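Local coordinates for dihydrofolate reductase, putative (Aspergillus flavus, PDB 6DRS), which probably catalyses the NADPH-dependent reduction of dihydrofolate to tetrahydrofolate, and is held here with NADP and an antifolate inhibitor, at residues 9-14 with 160-165; 57-62 with 79-84; 179-184 with 235-240. All blocks are in the same frame, centred on the assembly; numbering follows the deposited sequence.

Contact 1: 9-14 with 160-165; sequences LIVATT and EIYATA. With NAP (NADP nicotinamide-adenine-dinucleotide phosphate), chain H.
Tyr162 reaches from helix 159-167 to strand 7-17 and donates its hydroxyl to the backbone carbonyl of Ile10, with OH 2.7 Å from O. The carbonyl oxygen lies at the edge of the ring, near its plane, whereas the hydroxyl stands above the plane of the carbonyl, 36° out of it. Ile10 O also receives a hydrogen bond from the inhibitor, so one strand carbonyl serves both the tyrosine and the pocket. Two aliphatic side chains lie obliquely to the ring. Leu9 and Tyr162 run alongside one another, pointing in opposite senses, CD2 of Leu9 lying 3.8 Å from CD1 of Tyr162. Val11 approaches the hydroxyl end, its CG2 3.6 Å from CZ of Tyr162. That branch of Val11 is trans to the backbone N (chi1 70° for CG1), which lets it touch both the tyrosine hydroxyl and the carboxamide oxygen of NADP. Farther along the helix, CB of Ala165 meets CD1 of Leu9 at 3.9 Å. The cofactor spans both elements, which frame the nicotinamide and inhibitor site, consistent with a DHFR active site. Ala12 N gives a nearly straight bond to the carboxamide O7N (2.8 Å, 172°), and Tyr162 OH is 3.6 Å from C4N, the hydride-carrying carbon of nicotinamide cofactors. Glu160 N, near the helix start, binds O1N of the pyrophosphate at 3.1 Å, so the helix dipole probably favours the anion. Strand 7-17 runs between strands 150-157 and 174-183; Tyr162 packs on Val155 and Ile26, and its ring meets that of Phe199, while Ile161 also rests on Val155.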
loop_
_atom_site.group_PDB
_atom_site.type_symbol
_atom_site.label_atom_id
_atom_site.label_comp_id
_atom_site.label_asym_id
_atom_site.label_seq_id
_atom_site.Cartn_x
_atom_site.Cartn_y
_atom_site.Cartn_z
ATOM N N LEU A 9 -4.077 -5.640 -3.262
ATOM C CA LEU A 9 -2.966 -4.782 -3.722
ATOM C C LEU A 9 -3.439 -3.324 -3.708
ATOM O O LEU A 9 -4.531 -3.009 -4.213
ATOM C CB LEU A 9 -2.586 -5.194 -5.145
ATOM C CG LEU A 9 -1.834 -6.513 -5.273
ATOM C CD1 LEU A 9 -2.650 -7.667 -4.712
ATOM C CD2 LEU A 9 -1.460 -6.762 -6.732
ATOM N N ILE A 10 -2.670 -2.441 -3.085
ATOM C CA ILE A 10 -2.985 -1.031 -3.149
ATOM C C ILE A 10 -1.775 -0.301 -3.729
ATOM O O ILE A 10 -0.614 -0.548 -3.308
ATOM C CB ILE A 10 -3.396 -0.481 -1.777
ATOM C CG1 ILE A 10 -3.814 0.982 -1.882
ATOM C CG2 ILE A 10 -2.312 -0.711 -0.727
ATOM C CD1 ILE A 10 -4.255 1.588 -0.577
ATOM N N VAL A 11 -2.063 0.603 -4.658
ATOM C CA VAL A 11 -1.015 1.207 -5.513
ATOM C C VAL A 11 -1.503 2.565 -6.003
ATOM O O VAL A 11 -2.716 2.762 -6.163
ATOM C CB VAL A 11 -0.695 0.275 -6.703
ATOM C CG1 VAL A 11 -1.848 0.229 -7.697
ATOM C CG2 VAL A 11 0.613 0.628 -7.410
ATOM N N ALA A 12 -0.576 3.502 -6.214
ATOM C CA ALA A 12 -0.851 4.711 -7.007
ATOM C C ALA A 12 -0.133 4.573 -8.363
ATOM O O ALA A 12 1.033 4.165 -8.407
ATOM C CB ALA A 12 -0.461 5.960 -6.252
ATOM N N THR A 13 -0.846 4.787 -9.474
ATOM C CA THR A 13 -0.209 4.729 -10.799
ATOM C C THR A 13 -0.400 6.051 -11.555
ATOM O O THR A 13 -1.312 6.847 -11.236
ATOM C CB THR A 13 -0.655 3.537 -11.651
ATOM O OG1 THR A 13 -1.992 3.786 -12.078
ATOM C CG2 THR A 13 -0.543 2.224 -10.926
ATOM N N THR A 14 0.517 6.273 -12.508
ATOM C CA THR A 14 0.449 7.386 -13.456
ATOM C C THR A 14 0.528 6.824 -14.891
ATOM O O THR A 14 1.390 5.952 -15.179
ATOM C CB THR A 14 1.476 8.474 -13.122
ATOM O OG1 THR A 14 1.108 9.592 -13.926
ATOM C CG2 THR A 14 2.918 8.079 -13.372
ATOM N N GLU A 160 8.008 -5.901 -8.025
ATOM C CA GLU A 160 8.361 -7.353 -7.936
ATOM C C GLU A 160 7.359 -8.096 -7.043
ATOM O O GLU A 160 6.887 -9.168 -7.401
ATOM C CB GLU A 160 9.787 -7.573 -7.424
ATOM C CG GLU A 160 10.863 -7.046 -8.366
ATOM C CD GLU A 160 12.297 -7.300 -7.902
ATOM O OE1 GLU A 160 13.200 -6.459 -8.199
ATOM O OE2 GLU A 160 12.517 -8.328 -7.229
ATOM N N ILE A 161 7.058 -7.518 -5.881
ATOM C CA ILE A 161 6.074 -8.089 -4.947
ATOM C C ILE A 161 4.682 -8.127 -5.602
ATOM O O ILE A 161 3.996 -9.157 -5.487
ATOM C CB ILE A 161 6.101 -7.344 -3.591
ATOM C CG1 ILE A 161 7.096 -7.968 -2.611
ATOM C CG2 ILE A 161 4.721 -7.288 -2.963
ATOM C CD1 ILE A 161 8.391 -8.454 -3.228
ATOM N N TYR A 162 4.260 -7.054 -6.292
ATOM C CA TYR A 162 2.934 -7.051 -6.955
ATOM C C TYR A 162 2.870 -8.188 -7.986
ATOM O O TYR A 162 1.849 -8.892 -8.092
ATOM C CB TYR A 162 2.676 -5.760 -7.731
ATOM C CG TYR A 162 2.388 -4.519 -6.925
ATOM C CD1 TYR A 162 1.500 -4.523 -5.859
ATOM C CD2 TYR A 162 3.005 -3.328 -7.248
ATOM C CE1 TYR A 162 1.232 -3.374 -5.138
ATOM C CE2 TYR A 162 2.762 -2.168 -6.530
ATOM C CZ TYR A 162 1.854 -2.185 -5.486
ATOM O OH TYR A 162 1.650 -1.034 -4.791
ATOM N N ALA A 163 3.955 -8.329 -8.749
ATOM C CA ALA A 163 4.044 -9.367 -9.755
ATOM C C ALA A 163 3.842 -10.722 -9.080
ATOM O O ALA A 163 3.070 -11.543 -9.583
ATOM C CB ALA A 163 5.356 -9.277 -10.494
ATOM N N THR A 164 4.494 -10.933 -7.938
ATOM C CA THR A 164 4.336 -12.192 -7.190
ATOM C C THR A 164 2.891 -12.360 -6.696
ATOM O O THR A 164 2.303 -13.444 -6.860
ATOM C CB THR A 164 5.297 -12.303 -6.002
ATOM O OG1 THR A 164 6.608 -12.036 -6.493
ATOM C CG2 THR A 164 5.290 -13.690 -5.400
ATOM N N ALA A 165 2.308 -11.311 -6.116
ATOM C CA ALA A 165 0.884 -11.397 -5.693
ATOM C C ALA A 165 0.016 -11.879 -6.865
ATOM O O ALA A 165 -0.757 -12.825 -6.719
ATOM C CB ALA A 165 0.395 -10.091 -5.116
HETATM P PA NAP H . 10.112 -4.082 -4.567
HETATM O O1A NAP H . 9.576 -3.082 -3.582
HETATM O O2A NAP H . 9.359 -5.117 -5.322
HETATM O O5B NAP H . 11.372 -4.824 -3.859
HETATM C C5B NAP H . 12.322 -5.649 -4.562
HETATM C C4B NAP H . 13.067 -6.403 -3.481
HETATM O O4B NAP H . 12.155 -7.272 -2.805
HETATM C C3B NAP H . 14.157 -7.329 -4.000
HETATM O O3B NAP H . 15.387 -6.612 -4.180
HETATM C C2B NAP H . 14.244 -8.357 -2.887
HETATM O O2B NAP H . 14.861 -7.776 -1.740
HETATM C C1B NAP H . 12.799 -8.505 -2.448
HETATM N N9A NAP H . 12.141 -9.571 -3.181
HETATM C C8A NAP H . 11.478 -9.324 -4.322
HETATM N N7A NAP H . 10.956 -10.472 -4.803
HETATM C C5A NAP H . 11.280 -11.473 -3.955
HETATM C C6A NAP H . 11.028 -12.931 -3.898
HETATM N N6A NAP H . 10.293 -13.475 -4.878
HETATM N N1A NAP H . 11.516 -13.668 -2.877
HETATM C C2A NAP H . 12.232 -13.056 -1.917
HETATM N N3A NAP H . 12.500 -11.722 -1.910
HETATM C C4A NAP H . 12.072 -10.878 -2.883
HETATM O O3 NAP H . 11.039 -3.184 -5.582
HETATM P PN NAP H . 10.655 -2.537 -7.029
HETATM O O1N NAP H . 9.814 -3.438 -7.831
HETATM O O2N NAP H . 12.010 -2.081 -7.524
HETATM O O5D NAP H . 9.815 -1.245 -6.603
HETATM C C5D NAP H . 10.381 -0.251 -5.785
HETATM C C4D NAP H . 9.939 1.026 -6.468
HETATM O O4D NAP H . 8.517 0.985 -6.603
HETATM C C3D NAP H . 10.283 2.304 -5.741
HETATM O O3D NAP H . 10.564 3.301 -6.759
HETATM C C2D NAP H . 9.001 2.621 -5.019
HETATM O O2D NAP H . 8.905 4.001 -4.771
HETATM C C1D NAP H . 7.947 2.148 -5.995
HETATM N N1N NAP H . 6.659 1.842 -5.336
HETATM C C2N NAP H . 5.572 2.556 -5.713
HETATM C C3N NAP H . 4.310 2.347 -5.119
HETATM C C7N NAP H . 3.102 3.160 -5.581
HETATM O O7N NAP H . 1.971 2.914 -5.150
HETATM N N7N NAP H . 3.311 4.152 -6.466
HETATM C C4N NAP H . 4.211 1.397 -4.084
HETATM C C5N NAP H . 5.357 0.686 -3.718
HETATM C C6N NAP H . 6.581 0.931 -4.343
HETATM P P2B NAP H . 16.429 -7.985 -1.440
HETATM O O1X NAP H . 17.168 -7.234 -2.539
HETATM O O2X NAP H . 16.614 -7.220 -0.145
HETATM O O3X NAP H . 16.487 -9.479 -1.530
#

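Contact 2: 57-62 with 79-84; sequences TNAMIM and KRINVI. With SO4 (sulfate ion), chain F.
Thr57 starts the pairing by laying its CG2 against CG1 of Ile81, 3.7 Å away; CG2 is trans to the backbone N, while OG1 (chi1 -66°) turns to a sulfate, probably from the crystallisation liquor, and to Ile126 N. OG1 donates to O2 of that sulfate at 3.0 Å. At Asn58 a water links the backbone N to Lys79 O, and the carbonyl O takes a nearly straight bond from Ile81 N (2.8 Å, 174°); the side-chain amide is held by Arg50 and Ser152. Ala59 puts CB beside CB of Ile81. Here strands 57-63 and 81-85 are parallel neighbours in the central sheet, joined through helix 64-69 as a beta-alpha-beta unit of the dihydrofolate reductase fold. Met60 bonds through N to Ile81 O and through O to Val83 N. SD of Met60 lies 3.6 Å from CD of Arg80, and the bend at chi3 (-58°) lays CE over one face of the guanidinium. Arg80 is an inhibitor-pocket residue whose NH1 bonds to Thr48 and, weakly, to the inhibitor, while NH2 bonds to Gly78 O. Ile61 lies side by side with Val83, CG1 to CB 3.9 Å, on the sheet face covered by helix 135-146. Met62 donates its N to Val83 O at 2.9 Å, and its CE comes within 3.6 Å of OD1 of Asn82, whose ND2 is bound by Leu77 O and Asp128 O.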
loop_
_atom_site.group_PDB
_atom_site.type_symbol
_atom_site.label_atom_id
_atom_site.label_comp_id
_atom_site.label_asym_id
_atom_site.label_seq_id
_atom_site.Cartn_x
_atom_site.Cartn_y
_atom_site.Cartn_z
ATOM N N THR A 57 -5.274 -5.913 13.784
ATOM C CA THR A 57 -4.260 -5.035 13.186
ATOM C C THR A 57 -4.037 -5.488 11.743
ATOM O O THR A 57 -3.908 -6.687 11.502
ATOM C CB THR A 57 -2.963 -5.015 14.002
ATOM O OG1 THR A 57 -3.245 -4.409 15.269
ATOM C CG2 THR A 57 -1.890 -4.212 13.295
ATOM N N ASN A 58 -4.029 -4.534 10.797
ATOM C CA ASN A 58 -3.766 -4.883 9.397
ATOM C C ASN A 58 -2.266 -5.093 9.208
ATOM O O ASN A 58 -1.458 -4.470 9.947
ATOM C CB ASN A 58 -4.239 -3.798 8.426
ATOM C CG ASN A 58 -5.722 -3.528 8.545
ATOM O OD1 ASN A 58 -6.454 -4.339 9.117
ATOM N ND2 ASN A 58 -6.151 -2.380 8.045
ATOM N N ALA A 59 -1.937 -5.986 8.264
ATOM C CA ALA A 59 -0.563 -6.202 7.797
ATOM C C ALA A 59 -0.396 -5.577 6.396
ATOM O O ALA A 59 -1.321 -5.654 5.538
ATOM C CB ALA A 59 -0.252 -7.681 7.744
ATOM N N MET A 60 0.774 -4.973 6.158
ATOM C CA MET A 60 1.193 -4.561 4.792
ATOM C C MET A 60 2.370 -5.439 4.341
ATOM O O MET A 60 3.391 -5.504 5.010
ATOM C CB MET A 60 1.608 -3.091 4.781
ATOM C CG MET A 60 0.449 -2.198 5.103
ATOM S SD MET A 60 1.016 -0.521 5.134
ATOM C CE MET A 60 2.295 -0.606 6.396
ATOM N N ILE A 61 2.214 -6.165 3.247
ATOM C CA ILE A 61 3.357 -6.919 2.751
ATOM C C ILE A 61 4.063 -6.104 1.659
ATOM O O ILE A 61 3.400 -5.617 0.728
ATOM C CB ILE A 61 2.915 -8.316 2.306
ATOM C CG1 ILE A 61 2.286 -9.023 3.508
ATOM C CG2 ILE A 61 4.102 -9.107 1.761
ATOM C CD1 ILE A 61 1.630 -10.336 3.161
ATOM N N MET A 62 5.383 -5.923 1.806
ATOM C CA MET A 62 6.152 -5.055 0.906
ATOM C C MET A 62 7.496 -5.701 0.523
ATOM O O MET A 62 8.076 -6.488 1.273
ATOM C CB MET A 62 6.396 -3.685 1.548
ATOM C CG MET A 62 7.364 -3.726 2.710
ATOM S SD MET A 62 7.148 -2.267 3.745
ATOM C CE MET A 62 5.791 -2.848 4.773
ATOM N N LYS A 79 1.204 1.480 13.425
ATOM C CA LYS A 79 -0.176 1.066 13.606
ATOM C C LYS A 79 -0.536 -0.004 12.589
ATOM O O LYS A 79 -1.729 -0.294 12.407
ATOM C CB LYS A 79 -1.159 2.237 13.527
ATOM C CG LYS A 79 -1.083 3.174 14.717
ATOM C CD LYS A 79 -1.943 4.383 14.600
ATOM C CE LYS A 79 -1.613 5.357 15.712
ATOM N NZ LYS A 79 -2.816 6.142 16.065
ATOM N N ARG A 80 0.478 -0.592 11.971
ATOM C CA ARG A 80 0.253 -1.737 11.118
ATOM C C ARG A 80 1.349 -2.784 11.373
ATOM O O ARG A 80 2.367 -2.495 11.984
ATOM C CB ARG A 80 0.271 -1.298 9.653
ATOM C CG ARG A 80 -1.023 -0.654 9.171
ATOM C CD ARG A 80 -0.731 0.433 8.161
ATOM N NE ARG A 80 -0.047 1.585 8.752
ATOM C CZ ARG A 80 0.317 2.692 8.098
ATOM N NH1 ARG A 80 0.006 2.866 6.817
ATOM N NH2 ARG A 80 0.987 3.633 8.741
ATOM N N ILE A 81 1.139 -3.987 10.907
ATOM C CA ILE A 81 2.198 -4.993 10.879
ATOM C C ILE A 81 2.928 -4.844 9.531
ATOM O O ILE A 81 2.303 -4.943 8.471
ATOM C CB ILE A 81 1.556 -6.392 11.010
ATOM C CG1 ILE A 81 0.843 -6.551 12.357
ATOM C CG2 ILE A 81 2.579 -7.494 10.760
ATOM C CD1 ILE A 81 -0.287 -7.554 12.346
ATOM N N ASN A 82 4.211 -4.520 9.571
ATOM C CA ASN A 82 4.985 -4.341 8.381
ATOM C C ASN A 82 5.669 -5.666 8.074
ATOM O O ASN A 82 6.304 -6.261 8.954
ATOM C CB ASN A 82 6.011 -3.230 8.560
ATOM C CG ASN A 82 5.390 -1.863 8.741
ATOM O OD1 ASN A 82 5.595 -0.991 7.903
ATOM N ND2 ASN A 82 4.680 -1.635 9.842
ATOM N N VAL A 83 5.490 -6.167 6.859
ATOM C CA VAL A 83 6.088 -7.455 6.515
ATOM C C VAL A 83 7.032 -7.258 5.327
ATOM O O VAL A 83 6.567 -6.997 4.213
ATOM C CB VAL A 83 5.032 -8.540 6.228
ATOM C CG1 VAL A 83 5.699 -9.896 6.001
ATOM C CG2 VAL A 83 3.999 -8.626 7.341
ATOM N N ILE A 84 8.337 -7.362 5.573
ATOM C CA ILE A 84 9.355 -7.016 4.562
ATOM C C ILE A 84 9.843 -8.301 3.893
ATOM O O ILE A 84 10.367 -9.182 4.572
ATOM C CB ILE A 84 10.519 -6.205 5.173
ATOM C CG1 ILE A 84 10.047 -4.876 5.764
ATOM C CG2 ILE A 84 11.622 -5.992 4.137
ATOM C CD1 ILE A 84 9.822 -4.870 7.258
HETATM S S SO4 F . -4.129 -7.156 17.676
HETATM O O1 SO4 F . -4.411 -5.847 18.321
HETATM O O2 SO4 F . -4.422 -7.001 16.239
HETATM O O3 SO4 F . -2.711 -7.567 17.823
HETATM O O4 SO4 F . -4.964 -8.229 18.270
HETATM O O HOH W 1 -3.970 -1.771 11.346
#

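Contact 3: 179-184 with 235-240; sequences TNVEKK and GEVRIQ
The guanidinium of Arg238 receives the Glu182 carboxylate at its edge, close to its own plane, the two flat groups being turned only 25° from each other. NH2 of Arg238 meets OE1 of Glu182 at 2.8 Å on the syn side of the carboxylate, and NE adds a weak bond to the same oxygen, so one carboxylate atom takes both donors of the salt bridge. Trp231 makes a cation-pi contact with Arg238. Farther along this side of the sheet the amides of Asn180 and Gln240 are twisted by 43°, yet ND2 of Asn180 lands on a lone pair of OE1 of Gln240, 2.9 Å away and in its carbonyl plane. Gln240 leaves its backbone with CG between N and the carbonyl carbon (chi1 66°) and extends from there. Beneath these polar groups strands 174-183 and 237-246 pair antiparallel in the large mixed sheet: Asn180 with Gln240 and Glu182 with Arg238 are hydrogen-bonded pairs, while Val181 with Ile239 is a non-hydrogen-bonded one. Arg238 N, for example, donates to Glu182 O at 2.9 Å. On the face of Val181 and Ile239 the contacts are apolar: Val181 CG2 lies 3.8 Å from CG2 of Ile239, the side chains running together, and CG1 of Val181 is 3.9 Å from CG1 of neighbouring Val237. At the inhibitor end, Thr179 sets CG2 4.0 Å from CB of Ile239 while OG1 bonds to Asp40. At the opposite end Lys184 bonds through N to Glu236 O, and its chain folds so that NZ reaches Gly235 O at 3.0 Å.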
loop_
_atom_site.group_PDB
_atom_site.type_symbol
_atom_site.label_atom_id
_atom_site.label_comp_id
_atom_site.label_asym_id
_atom_site.label_seq_id
_atom_site.Cartn_x
_atom_site.Cartn_y
_atom_site.Cartn_z
ATOM N N THR A 179 -4.955 4.341 -7.013
ATOM C CA THR A 179 -5.090 5.765 -7.179
ATOM C C THR A 179 -4.466 6.150 -8.528
ATOM O O THR A 179 -3.257 5.934 -8.737
ATOM C CB THR A 179 -4.392 6.548 -6.065
ATOM O OG1 THR A 179 -4.844 6.095 -4.783
ATOM C CG2 THR A 179 -4.610 8.040 -6.223
ATOM N N ASN A 180 -5.285 6.682 -9.442
ATOM C CA ASN A 180 -4.813 7.239 -10.738
ATOM C C ASN A 180 -4.323 8.667 -10.520
ATOM O O ASN A 180 -5.019 9.483 -9.922
ATOM C CB ASN A 180 -5.887 7.259 -11.827
ATOM C CG ASN A 180 -6.351 5.866 -12.127
ATOM O OD1 ASN A 180 -5.540 4.943 -12.139
ATOM N ND2 ASN A 180 -7.654 5.698 -12.247
ATOM N N VAL A 181 -3.105 8.912 -11.006
ATOM C CA VAL A 181 -2.413 10.200 -10.854
ATOM C C VAL A 181 -2.092 10.730 -12.260
ATOM O O VAL A 181 -1.448 10.044 -13.053
ATOM C CB VAL A 181 -1.131 10.063 -9.997
ATOM C CG1 VAL A 181 -0.323 11.355 -9.980
ATOM C CG2 VAL A 181 -1.456 9.632 -8.571
ATOM N N GLU A 182 -2.544 11.937 -12.556
ATOM C CA GLU A 182 -2.304 12.552 -13.849
ATOM C C GLU A 182 -1.862 14.001 -13.658
ATOM O O GLU A 182 -2.356 14.669 -12.753
ATOM C CB GLU A 182 -3.582 12.536 -14.682
ATOM C CG GLU A 182 -3.641 11.336 -15.594
ATOM C CD GLU A 182 -4.974 11.105 -16.274
ATOM O OE1 GLU A 182 -5.732 12.084 -16.437
ATOM O OE2 GLU A 182 -5.245 9.938 -16.626
ATOM N N LYS A 183 -0.963 14.500 -14.520
ATOM C CA LYS A 183 -0.655 15.962 -14.477
ATOM C C LYS A 183 -1.847 16.743 -15.061
ATOM O O LYS A 183 -2.551 16.234 -15.950
ATOM C CB LYS A 183 0.635 16.244 -15.247
ATOM C CG LYS A 183 1.939 15.820 -14.578
ATOM C CD LYS A 183 3.095 16.646 -15.107
ATOM C CE LYS A 183 4.428 16.453 -14.413
ATOM N NZ LYS A 183 5.103 15.273 -14.990
ATOM N N LYS A 184 -2.111 17.952 -14.547
ATOM C CA LYS A 184 -3.067 18.886 -15.201
ATOM C C LYS A 184 -2.491 19.280 -16.570
ATOM O O LYS A 184 -1.272 19.409 -16.709
ATOM C CB LYS A 184 -3.267 20.188 -14.410
ATOM C CG LYS A 184 -3.372 20.077 -12.896
ATOM C CD LYS A 184 -4.769 19.816 -12.400
ATOM C CE LYS A 184 -5.561 21.088 -12.187
ATOM N NZ LYS A 184 -5.165 21.738 -10.923
ATOM N N GLY A 235 -3.150 20.337 -6.497
ATOM C CA GLY A 235 -2.010 21.125 -6.990
ATOM C C GLY A 235 -1.828 20.938 -8.486
ATOM O O GLY A 235 -2.719 21.253 -9.258
ATOM N N GLU A 236 -0.713 20.349 -8.898
ATOM C CA GLU A 236 -0.436 20.134 -10.326
ATOM C C GLU A 236 -0.880 18.743 -10.793
ATOM O O GLU A 236 -0.777 18.445 -12.003
ATOM C CB GLU A 236 1.045 20.347 -10.634
ATOM C CG GLU A 236 1.392 21.809 -10.847
ATOM C CD GLU A 236 2.337 22.346 -9.787
ATOM O OE1 GLU A 236 3.093 21.529 -9.203
ATOM O OE2 GLU A 236 2.321 23.575 -9.547
ATOM N N VAL A 237 -1.371 17.898 -9.881
ATOM C CA VAL A 237 -1.942 16.646 -10.317
ATOM C C VAL A 237 -3.459 16.658 -10.091
ATOM O O VAL A 237 -3.968 17.455 -9.334
ATOM C CB VAL A 237 -1.262 15.438 -9.649
ATOM C CG1 VAL A 237 0.162 15.263 -10.155
ATOM C CG2 VAL A 237 -1.320 15.497 -8.124
ATOM N N ARG A 238 -4.158 15.784 -10.797
ATOM C CA ARG A 238 -5.497 15.346 -10.381
ATOM C C ARG A 238 -5.427 13.836 -10.067
ATOM O O ARG A 238 -4.643 13.099 -10.694
ATOM C CB ARG A 238 -6.588 15.780 -11.375
ATOM C CG ARG A 238 -6.431 15.234 -12.793
ATOM C CD ARG A 238 -7.523 15.462 -13.854
ATOM N NE ARG A 238 -7.486 14.441 -14.915
ATOM C CZ ARG A 238 -8.487 14.083 -15.742
ATOM N NH1 ARG A 238 -9.620 14.767 -15.807
ATOM N NH2 ARG A 238 -8.353 13.014 -16.510
ATOM N N ILE A 239 -6.228 13.373 -9.095
ATOM C CA ILE A 239 -6.220 11.954 -8.647
ATOM C C ILE A 239 -7.665 11.436 -8.530
ATOM O O ILE A 239 -8.598 12.211 -8.272
ATOM C CB ILE A 239 -5.445 11.796 -7.311
ATOM C CG1 ILE A 239 -6.162 12.500 -6.146
ATOM C CG2 ILE A 239 -3.987 12.232 -7.470
ATOM C CD1 ILE A 239 -5.718 12.065 -4.758
ATOM N N GLN A 240 -7.829 10.131 -8.707
ATOM C CA GLN A 240 -9.078 9.427 -8.462
ATOM C C GLN A 240 -8.730 8.008 -7.988
ATOM O O GLN A 240 -7.645 7.471 -8.331
ATOM C CB GLN A 240 -9.986 9.400 -9.697
ATOM C CG GLN A 240 -9.405 8.586 -10.836
ATOM C CD GLN A 240 -10.341 8.164 -11.943
ATOM O OE1 GLN A 240 -10.002 7.301 -12.742
ATOM N NE2 GLN A 240 -11.512 8.768 -12.024
#

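How the contacts relate
From the N terminus, strand 7-17 enters first and stays open until helix 159-167 closes contact 1 across 145 intervening residues. Contact 2 lies wholly within that span, closing a short loop of 16 residues that carries helix 64-69. The next element after helix 159-167 is strand 174-183, where contact 3 opens; it closes after 50 residues on strand 237-246, in series with the other two. All three reach the same sheet. Contacts 1 and 2 touch through Ile161 against Ile61 and Met62, and contacts 1 and 3 through Thr13 and Thr14 against Val181. Contacts 2 and 3 lie on opposite sides of the chain's centre, their nearest atoms about 13 Å apart.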